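Side-chain contacts in chain length determinant protein (Shigella flexneri, PDB 4ZM5), which probably regulates the chain length of lipopolysaccharide O-antigen polymers as a membrane protein: residues B[55-60]-B[67-72]; B[27-32]-B[215-220]; B[46-51]-B[114-119]. The protein carries 1 engineered substitution. All coordinates share one frame; numbering follows the deposited sequence.

Interaction 1: residues B[55-60]-B[67-72]; sequences ALPETL and EKLTIE. Engineered in segment 55-60: P57 (natural residue Ala).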
loop_
_atom_site.group_PDB
_atom_site.type_symbol
_atom_site.label_atom_id
_atom_site.label_comp_id
_atom_site.label_asym_id
_atom_site.label_seq_id
_atom_site.Cartn_x
_atom_site.Cartn_y
_atom_site.Cartn_z
ATOM N N ALA B 55 -16.476 15.130 -18.459
ATOM C CA ALA B 55 -16.012 15.926 -19.595
ATOM C C ALA B 55 -17.106 16.013 -20.700
ATOM O O ALA B 55 -17.267 17.062 -21.346
ATOM C CB ALA B 55 -14.726 15.335 -20.151
ATOM N N LEU B 56 -17.863 14.911 -20.887
ATOM C CA LEU B 56 -18.923 14.761 -21.898
ATOM C C LEU B 56 -20.059 15.799 -21.717
ATOM O O LEU B 56 -20.343 16.475 -22.701
ATOM C CB LEU B 56 -19.516 13.331 -21.936
ATOM C CG LEU B 56 -18.631 12.069 -22.090
ATOM C CD1 LEU B 56 -19.350 11.026 -22.855
ATOM C CD2 LEU B 56 -17.248 12.346 -22.688
ATOM N N PRO B 57 -20.659 16.030 -20.513
ATOM C CA PRO B 57 -21.694 17.068 -20.400
ATOM C C PRO B 57 -21.237 18.419 -20.944
ATOM O O PRO B 57 -21.999 19.064 -21.655
ATOM C CB PRO B 57 -21.956 17.130 -18.892
ATOM C CG PRO B 57 -21.668 15.770 -18.409
ATOM C CD PRO B 57 -20.478 15.348 -19.210
ATOM N N GLU B 58 -19.979 18.803 -20.670
ATOM C CA GLU B 58 -19.364 20.055 -21.123
ATOM C C GLU B 58 -19.113 20.083 -22.626
ATOM O O GLU B 58 -19.420 21.096 -23.265
ATOM C CB GLU B 58 -18.037 20.308 -20.393
ATOM C CG GLU B 58 -18.194 20.580 -18.904
ATOM C CD GLU B 58 -18.784 21.917 -18.488
ATOM O OE1 GLU B 58 -18.971 22.809 -19.347
ATOM O OE2 GLU B 58 -19.021 22.081 -17.272
ATOM N N THR B 59 -18.515 19.005 -23.179
ATOM C CA THR B 59 -18.175 18.880 -24.602
ATOM C C THR B 59 -19.447 18.806 -25.479
ATOM O O THR B 59 -19.506 19.437 -26.536
ATOM C CB THR B 59 -17.267 17.658 -24.773
ATOM O OG1 THR B 59 -16.013 17.943 -24.172
ATOM C CG2 THR B 59 -17.067 17.243 -26.207
ATOM N N LEU B 60 -20.448 18.037 -25.043
ATOM C CA LEU B 60 -21.703 17.869 -25.780
ATOM C C LEU B 60 -22.519 19.170 -25.839
ATOM O O LEU B 60 -23.254 19.379 -26.804
ATOM C CB LEU B 60 -22.546 16.723 -25.188
ATOM C CG LEU B 60 -22.008 15.300 -25.415
ATOM C CD1 LEU B 60 -22.956 14.278 -24.863
ATOM C CD2 LEU B 60 -21.822 15.016 -26.884
ATOM N N GLU B 67 -26.078 19.000 -27.061
ATOM C CA GLU B 67 -26.679 17.782 -26.536
ATOM C C GLU B 67 -26.687 17.875 -25.013
ATOM O O GLU B 67 -25.793 18.492 -24.413
ATOM C CB GLU B 67 -25.933 16.523 -27.024
ATOM C CG GLU B 67 -26.112 16.203 -28.504
ATOM C CD GLU B 67 -25.215 15.099 -29.054
ATOM O OE1 GLU B 67 -24.371 15.406 -29.929
ATOM O OE2 GLU B 67 -25.356 13.929 -28.630
ATOM N N LYS B 68 -27.718 17.299 -24.395
ATOM C CA LYS B 68 -27.856 17.298 -22.952
ATOM C C LYS B 68 -27.547 15.905 -22.416
ATOM O O LYS B 68 -28.279 14.942 -22.674
ATOM C CB LYS B 68 -29.264 17.789 -22.522
ATOM C CG LYS B 68 -29.604 17.644 -21.032
ATOM C CD LYS B 68 -28.961 18.710 -20.147
ATOM C CE LYS B 68 -29.746 18.911 -18.868
ATOM N NZ LYS B 68 -29.059 19.850 -17.936
ATOM N N LEU B 69 -26.421 15.819 -21.687
ATOM C CA LEU B 69 -25.965 14.640 -20.964
ATOM C C LEU B 69 -25.672 15.052 -19.535
ATOM O O LEU B 69 -25.015 16.070 -19.298
ATOM C CB LEU B 69 -24.759 13.979 -21.621
ATOM C CG LEU B 69 -24.372 12.646 -21.019
ATOM C CD1 LEU B 69 -24.492 11.550 -22.027
ATOM C CD2 LEU B 69 -22.978 12.721 -20.466
ATOM N N THR B 70 -26.176 14.255 -18.589
ATOM C CA THR B 70 -26.120 14.544 -17.168
ATOM C C THR B 70 -25.502 13.405 -16.378
ATOM O O THR B 70 -25.694 12.232 -16.704
ATOM C CB THR B 70 -27.543 14.827 -16.674
ATOM O OG1 THR B 70 -28.277 15.551 -17.665
ATOM C CG2 THR B 70 -27.559 15.623 -15.403
ATOM N N ILE B 71 -24.749 13.784 -15.330
ATOM C CA ILE B 71 -24.141 12.901 -14.337
ATOM C C ILE B 71 -24.350 13.585 -12.966
ATOM O O ILE B 71 -23.840 14.676 -12.704
ATOM C CB ILE B 71 -22.670 12.441 -14.624
ATOM C CG1 ILE B 71 -22.175 11.436 -13.530
ATOM C CG2 ILE B 71 -21.711 13.608 -14.876
ATOM C CD1 ILE B 71 -21.043 10.491 -13.928
ATOM N N GLU B 72 -25.197 12.968 -12.141
ATOM C CA GLU B 72 -25.576 13.468 -10.827
ATOM C C GLU B 72 -25.671 12.339 -9.821
ATOM O O GLU B 72 -26.008 11.215 -10.219
ATOM C CB GLU B 72 -26.963 14.131 -10.930
ATOM C CG GLU B 72 -27.003 15.474 -11.630
ATOM C CD GLU B 72 -28.395 16.073 -11.593
ATOM O OE1 GLU B 72 -29.239 15.628 -12.403
ATOM O OE2 GLU B 72 -28.677 16.881 -10.677
HETATM O O HOH W 1 -24.399 18.156 -22.121
#
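L69 points toward the helix, its base against L60 and its CD2 branch against L56 and P57. With CG anti to the backbone N, CD2 of L69 comes within 3.8 Å of both L56 CB and the ring carbon CD of P57. Lower on the side chain, L69 CB takes L60 CD1 at 3.7 Å. P57, an engineered residue (alanine in nature), also lays CB over the backbone, 3.3 Å from L69 O, and brings CG within 4.1 Å of I71 CG2. Where the segments come together near the turn, L60 and E67 pack at an angle, CB to CB at 3.9 Å.

Polar links run along the backbone. E67 N donates to L60 O over 2.9 Å, almost straight at 176°, from 50° above the carbonyl plane. One water gives its protons to P57 O and E67 O and accepts from L69 N. The carboxylate of E67 is bound by Q63, Y86 and Y101.

The axis of helix segment 55-60 runs nearly antiparallel to that of strand segment 68-72 (159°, closest approach 7.4 Å). The chemistry implies a leucine-rich apolar centre flanked by one direct bond, L60 O with E67 N, and one water joining P57 O, E67 O and L69 N.

Interaction 2: residues B[27-32]-B[215-220]; sequences MNVIYG and EKLKFD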
loop_
_atom_site.group_PDB
_atom_site.type_symbol
_atom_site.label_atom_id
_atom_site.label_comp_id
_atom_site.label_asym_id
_atom_site.label_seq_id
_atom_site.Cartn_x
_atom_site.Cartn_y
_atom_site.Cartn_z
ATOM N N MET B 27 -2.390 -4.554 -6.850
ATOM C CA MET B 27 -2.051 -3.443 -5.938
ATOM C C MET B 27 -1.361 -3.949 -4.665
ATOM O O MET B 27 -0.364 -3.361 -4.239
ATOM C CB MET B 27 -3.299 -2.613 -5.572
ATOM C CG MET B 27 -3.819 -1.716 -6.695
ATOM S SD MET B 27 -2.670 -0.434 -7.274
ATOM C CE MET B 27 -2.215 -1.108 -8.885
ATOM N N ASN B 28 -1.883 -5.049 -4.080
ATOM C CA ASN B 28 -1.315 -5.728 -2.909
ATOM C C ASN B 28 0.102 -6.206 -3.228
ATOM O O ASN B 28 1.011 -5.967 -2.433
ATOM C CB ASN B 28 -2.199 -6.927 -2.476
ATOM C CG ASN B 28 -3.437 -6.572 -1.672
ATOM O OD1 ASN B 28 -3.490 -5.552 -0.983
ATOM N ND2 ASN B 28 -4.442 -7.443 -1.690
ATOM N N VAL B 29 0.291 -6.837 -4.416
ATOM C CA VAL B 29 1.575 -7.370 -4.886
ATOM C C VAL B 29 2.578 -6.212 -4.985
ATOM O O VAL B 29 3.681 -6.353 -4.488
ATOM C CB VAL B 29 1.438 -8.182 -6.225
ATOM C CG1 VAL B 29 2.778 -8.481 -6.857
ATOM C CG2 VAL B 29 0.679 -9.479 -6.016
ATOM N N ILE B 30 2.172 -5.061 -5.545
ATOM C CA ILE B 30 3.050 -3.900 -5.746
ATOM C C ILE B 30 3.427 -3.175 -4.439
ATOM O O ILE B 30 4.620 -2.887 -4.232
ATOM C CB ILE B 30 2.443 -2.891 -6.771
ATOM C CG1 ILE B 30 2.247 -3.550 -8.157
ATOM C CG2 ILE B 30 3.335 -1.654 -6.911
ATOM C CD1 ILE B 30 1.164 -2.932 -9.015
ATOM N N TYR B 31 2.448 -2.866 -3.586
ATOM C CA TYR B 31 2.697 -2.044 -2.414
ATOM C C TYR B 31 2.682 -2.736 -1.048
ATOM O O TYR B 31 3.088 -2.103 -0.067
ATOM C CB TYR B 31 1.694 -0.889 -2.404
ATOM C CG TYR B 31 1.892 0.056 -3.569
ATOM C CD1 TYR B 31 0.881 0.264 -4.505
ATOM C CD2 TYR B 31 3.109 0.706 -3.764
ATOM C CE1 TYR B 31 1.050 1.158 -5.563
ATOM C CE2 TYR B 31 3.312 1.550 -4.855
ATOM C CZ TYR B 31 2.273 1.789 -5.740
ATOM O OH TYR B 31 2.448 2.649 -6.795
ATOM N N GLY B 32 2.250 -3.992 -0.984
ATOM C CA GLY B 32 2.210 -4.751 0.263
ATOM C C GLY B 32 1.237 -4.192 1.278
ATOM O O GLY B 32 0.035 -4.127 1.009
ATOM N N GLU B 215 6.910 -8.813 -11.400
ATOM C CA GLU B 215 7.294 -9.126 -12.771
ATOM C C GLU B 215 6.277 -10.049 -13.446
ATOM O O GLU B 215 6.196 -10.057 -14.671
ATOM C CB GLU B 215 8.699 -9.747 -12.787
ATOM C CG GLU B 215 9.772 -8.736 -13.174
ATOM C CD GLU B 215 11.055 -8.724 -12.353
ATOM O OE1 GLU B 215 11.694 -9.796 -12.235
ATOM O OE2 GLU B 215 11.417 -7.645 -11.822
ATOM N N LYS B 216 5.484 -10.796 -12.649
ATOM C CA LYS B 216 4.455 -11.736 -13.122
ATOM C C LYS B 216 3.120 -11.043 -13.443
ATOM O O LYS B 216 2.249 -11.665 -14.051
ATOM C CB LYS B 216 4.216 -12.835 -12.072
ATOM C CG LYS B 216 5.303 -13.907 -12.013
ATOM C CD LYS B 216 5.492 -14.460 -10.604
ATOM C CE LYS B 216 4.883 -15.821 -10.357
ATOM N NZ LYS B 216 5.066 -16.245 -8.941
ATOM N N LEU B 217 2.948 -9.771 -13.031
ATOM C CA LEU B 217 1.709 -9.026 -13.243
ATOM C C LEU B 217 1.536 -8.600 -14.698
ATOM O O LEU B 217 2.468 -8.066 -15.298
ATOM C CB LEU B 217 1.636 -7.781 -12.340
ATOM C CG LEU B 217 1.623 -7.972 -10.828
ATOM C CD1 LEU B 217 1.837 -6.647 -10.134
ATOM C CD2 LEU B 217 0.334 -8.646 -10.331
ATOM N N LYS B 218 0.333 -8.834 -15.251
ATOM C CA LYS B 218 -0.061 -8.465 -16.617
ATOM C C LYS B 218 -1.505 -7.909 -16.612
ATOM O O LYS B 218 -2.387 -8.504 -15.986
ATOM C CB LYS B 218 0.084 -9.665 -17.585
ATOM C CG LYS B 218 -0.289 -9.376 -19.055
ATOM C CD LYS B 218 0.624 -8.330 -19.736
ATOM C CE LYS B 218 -0.159 -7.137 -20.240
ATOM N NZ LYS B 218 0.718 -6.006 -20.630
ATOM N N PHE B 219 -1.727 -6.763 -17.297
ATOM C CA PHE B 219 -3.029 -6.073 -17.391
ATOM C C PHE B 219 -4.135 -6.957 -17.997
ATOM O O PHE B 219 -5.267 -6.914 -17.516
ATOM C CB PHE B 219 -2.895 -4.768 -18.198
ATOM C CG PHE B 219 -4.167 -3.959 -18.298
ATOM C CD1 PHE B 219 -4.609 -3.193 -17.229
ATOM C CD2 PHE B 219 -4.930 -3.973 -19.458
ATOM C CE1 PHE B 219 -5.801 -2.466 -17.319
ATOM C CE2 PHE B 219 -6.110 -3.230 -19.550
ATOM C CZ PHE B 219 -6.538 -2.482 -18.482
ATOM N N ASP B 220 -3.803 -7.747 -19.037
ATOM C CA ASP B 220 -4.736 -8.646 -19.724
ATOM C C ASP B 220 -5.295 -9.730 -18.790
ATOM O O ASP B 220 -6.437 -10.156 -18.981
ATOM C CB ASP B 220 -4.057 -9.309 -20.932
ATOM C CG ASP B 220 -3.619 -8.335 -22.009
ATOM O OD1 ASP B 220 -4.492 -7.620 -22.554
ATOM O OD2 ASP B 220 -2.407 -8.312 -22.333
#
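The helical turn that offers V29 and I30 to L217 is closed by a short backbone bond, 2.7 Å from G32 N to N28 O, with Y31 N to M27 O (2.9 Å) one residue earlier. G32 then leaves the helix with a positive phi of 65°, so V29 and I30 sit on the last turn of helix 17-31.

Contact with 215-220 is purely apolar and is made by three side chains. L217 supplies the shared partner: its outer bond continues the extended line of the chain (chi2 168°) and carries CD1 far from its own backbone, to meet both helix residues. That methyl lies 3.7 Å from I30 CG1, 3.9 Å from I30 CD1 and 3.9 Å from V29 CG1. The two partners approach differently. V29 and L217 reach toward one another end to end, methyl against methyl, whereas the ethyl arm of I30 runs across the tip of L217.

Both branches of I30 are employed. With CG1 anti to its carbonyl carbon (chi1 -61°), the CG1 arm faces L217, while CG2 covers one face of the Y31 ring, 3.6 Å above its plane and over its centre. Y31 OH hydrogen-bonds N120 OD1 of helix 91-159, which fixes the far end of the ring. I30 also packs on I121 of that helix, and V29 on D213 and I214 of helix 202-215.

The buried area is small, 123 Å² over both sides, and the nearest CA pair, V29 and L217, stands 8.5 Å apart, as expected where side chains, and no backbone bonds, span the distance between the chains. The arrangement is that of a chain segment following helix 202-215 and packing one leucine onto a helix end, beside the long helix characteristic of polysaccharide chain-length regulators.

Interaction 3: residues B[46-51]-B[114-119]; sequences IGRFSS and EKDLKD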
loop_
_atom_site.group_PDB
_atom_site.type_symbol
_atom_site.label_atom_id
_atom_site.label_comp_id
_atom_site.label_asym_id
_atom_site.label_seq_id
_atom_site.Cartn_x
_atom_site.Cartn_y
_atom_site.Cartn_z
ATOM N N ILE B 46 -14.545 4.071 -9.298
ATOM C CA ILE B 46 -15.766 4.781 -9.706
ATOM C C ILE B 46 -15.411 6.302 -9.888
ATOM O O ILE B 46 -15.879 6.928 -10.848
ATOM C CB ILE B 46 -17.004 4.501 -8.790
ATOM C CG1 ILE B 46 -18.321 5.051 -9.399
ATOM C CG2 ILE B 46 -16.798 4.928 -7.347
ATOM C CD1 ILE B 46 -18.654 4.471 -10.831
ATOM N N GLY B 47 -14.488 6.810 -9.055
ATOM C CA GLY B 47 -13.939 8.156 -9.132
ATOM C C GLY B 47 -13.309 8.433 -10.483
ATOM O O GLY B 47 -13.606 9.457 -11.095
ATOM N N ARG B 48 -12.480 7.494 -10.991
ATOM C CA ARG B 48 -11.812 7.602 -12.297
ATOM C C ARG B 48 -12.870 7.580 -13.436
ATOM O O ARG B 48 -12.753 8.358 -14.393
ATOM C CB ARG B 48 -10.739 6.493 -12.479
ATOM C CG ARG B 48 -9.807 6.745 -13.669
ATOM C CD ARG B 48 -8.639 5.757 -13.800
ATOM N NE ARG B 48 -7.412 6.191 -13.110
ATOM C CZ ARG B 48 -6.607 7.151 -13.544
ATOM N NH1 ARG B 48 -6.893 7.816 -14.654
ATOM N NH2 ARG B 48 -5.524 7.478 -12.854
ATOM N N PHE B 49 -13.931 6.732 -13.294
ATOM C CA PHE B 49 -14.989 6.626 -14.295
ATOM C C PHE B 49 -15.816 7.916 -14.352
ATOM O O PHE B 49 -15.945 8.505 -15.433
ATOM C CB PHE B 49 -15.890 5.405 -14.040
ATOM C CG PHE B 49 -16.850 5.134 -15.185
ATOM C CD1 PHE B 49 -16.453 4.379 -16.291
ATOM C CD2 PHE B 49 -18.134 5.683 -15.188
ATOM C CE1 PHE B 49 -17.329 4.170 -17.371
ATOM C CE2 PHE B 49 -18.994 5.494 -16.282
ATOM C CZ PHE B 49 -18.590 4.730 -17.356
ATOM N N SER B 50 -16.365 8.355 -13.206
ATOM C CA SER B 50 -17.189 9.562 -13.117
ATOM C C SER B 50 -16.440 10.823 -13.568
ATOM O O SER B 50 -17.043 11.670 -14.221
ATOM C CB SER B 50 -17.727 9.764 -11.710
ATOM O OG SER B 50 -16.684 9.872 -10.763
ATOM N N SER B 51 -15.139 10.940 -13.243
ATOM C CA SER B 51 -14.319 12.086 -13.635
ATOM C C SER B 51 -14.208 12.177 -15.150
ATOM O O SER B 51 -14.442 13.255 -15.686
ATOM C CB SER B 51 -12.935 12.033 -12.996
ATOM O OG SER B 51 -12.337 10.771 -13.218
ATOM N N GLU B 114 -4.630 0.990 -17.600
ATOM C CA GLU B 114 -3.507 0.237 -18.157
ATOM C C GLU B 114 -2.216 1.011 -17.914
ATOM O O GLU B 114 -1.236 0.425 -17.452
ATOM C CB GLU B 114 -3.730 -0.036 -19.650
ATOM C CG GLU B 114 -2.820 -1.105 -20.225
ATOM C CD GLU B 114 -2.921 -1.357 -21.718
ATOM O OE1 GLU B 114 -3.656 -0.611 -22.411
ATOM O OE2 GLU B 114 -2.243 -2.298 -22.195
ATOM N N LYS B 115 -2.238 2.341 -18.163
ATOM C CA LYS B 115 -1.104 3.248 -17.945
ATOM C C LYS B 115 -0.812 3.368 -16.453
ATOM O O LYS B 115 0.345 3.334 -16.061
ATOM C CB LYS B 115 -1.380 4.631 -18.564
ATOM C CG LYS B 115 -0.184 5.591 -18.540
ATOM C CD LYS B 115 -0.611 6.956 -17.993
ATOM C CE LYS B 115 0.534 7.913 -17.781
ATOM N NZ LYS B 115 0.179 8.984 -16.805
ATOM N N ASP B 116 -1.864 3.457 -15.627
ATOM C CA ASP B 116 -1.783 3.560 -14.164
ATOM C C ASP B 116 -1.077 2.326 -13.578
ATOM O O ASP B 116 -0.164 2.475 -12.758
ATOM C CB ASP B 116 -3.202 3.728 -13.563
ATOM C CG ASP B 116 -3.239 4.161 -12.115
ATOM O OD1 ASP B 116 -2.767 5.291 -11.817
ATOM O OD2 ASP B 116 -3.801 3.409 -11.288
ATOM N N LEU B 117 -1.481 1.114 -14.037
ATOM C CA LEU B 117 -0.896 -0.139 -13.576
ATOM C C LEU B 117 0.607 -0.177 -13.884
ATOM O O LEU B 117 1.384 -0.500 -12.978
ATOM C CB LEU B 117 -1.608 -1.366 -14.169
ATOM C CG LEU B 117 -1.001 -2.725 -13.798
ATOM C CD1 LEU B 117 -1.231 -3.044 -12.338
ATOM C CD2 LEU B 117 -1.535 -3.824 -14.672
ATOM N N LYS B 118 1.020 0.210 -15.115
ATOM C CA LYS B 118 2.441 0.171 -15.456
ATOM C C LYS B 118 3.248 1.242 -14.674
ATOM O O LYS B 118 4.379 0.964 -14.265
ATOM C CB LYS B 118 2.694 0.224 -16.981
ATOM C CG LYS B 118 2.284 1.479 -17.749
ATOM C CD LYS B 118 2.175 1.217 -19.273
ATOM C CE LYS B 118 3.475 1.264 -20.043
ATOM N NZ LYS B 118 3.239 1.093 -21.505
ATOM N N ASP B 119 2.632 2.396 -14.378
ATOM C CA ASP B 119 3.270 3.456 -13.603
ATOM C C ASP B 119 3.514 3.006 -12.165
ATOM O O ASP B 119 4.564 3.311 -11.588
ATOM C CB ASP B 119 2.399 4.730 -13.614
ATOM C CG ASP B 119 2.340 5.516 -14.909
ATOM O OD1 ASP B 119 3.199 5.276 -15.793
ATOM O OD2 ASP B 119 1.450 6.400 -15.025
#
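R48 and D116 form one ionic link between the two helices, and a long one: R48 NH2 lies 3.7 Å from D116 OD1. The guanidinium and carboxylate planes are turned 48° apart, and the oxygen approaches obliquely, so this is a loose electrostatic pairing rather than a coplanar, two-bond bridge. The CA atoms of the two residues are 11.0 Å apart. R48 spans much of that distance because CG stands anti to the backbone N (chi1 -167°), before the chain bends at chi3 (-91°).

Other salt bridges surround the pair. R48 NH2 has its stronger partner in D16 of the second subunit, whose other carboxylate oxygen pairs with K115, while R48 NH1 bridges to E112. Within helix 91-159, K115 NZ also forms a salt bridge with D119 OD2 at 3.4 Å.

Among the hydrogen bonds, S50 OG is linked to Q78 of the second subunit. Apolar packing lies away from the charges: F49 rests on I102, V105 and V109, and L117 on A26.

The arrangement is an intersubunit salt-bridge network: R48 and K115, one from each helix, converge on the carboxylate of D16 of the second subunit, with D116 and E112 balancing R48 from within the chain.

How the interactions relate
Interaction 3 is the middle member of the series: its centre lies 20 Å from that of interaction 1 and 15 Å from that of interaction 2, whose own centres are 35 Å apart. It touches both. I71 CD1 of interaction 1 packs on S50 CA at 4.0 Å. Toward interaction 2, F219 CD2 meets E114 CG at 3.6 Å, and M27 CE meets L117 CD1 at 4.1 Å. Interactions 1 and 2 do not touch, their nearest atoms being about 19 Å apart. Helix 91-159 supplies one side of interaction 3 and packs against residues of interactions 1 and 2. Interactions 1 and 3 touch the second subunit; residues of interaction 2 reach both the second and third.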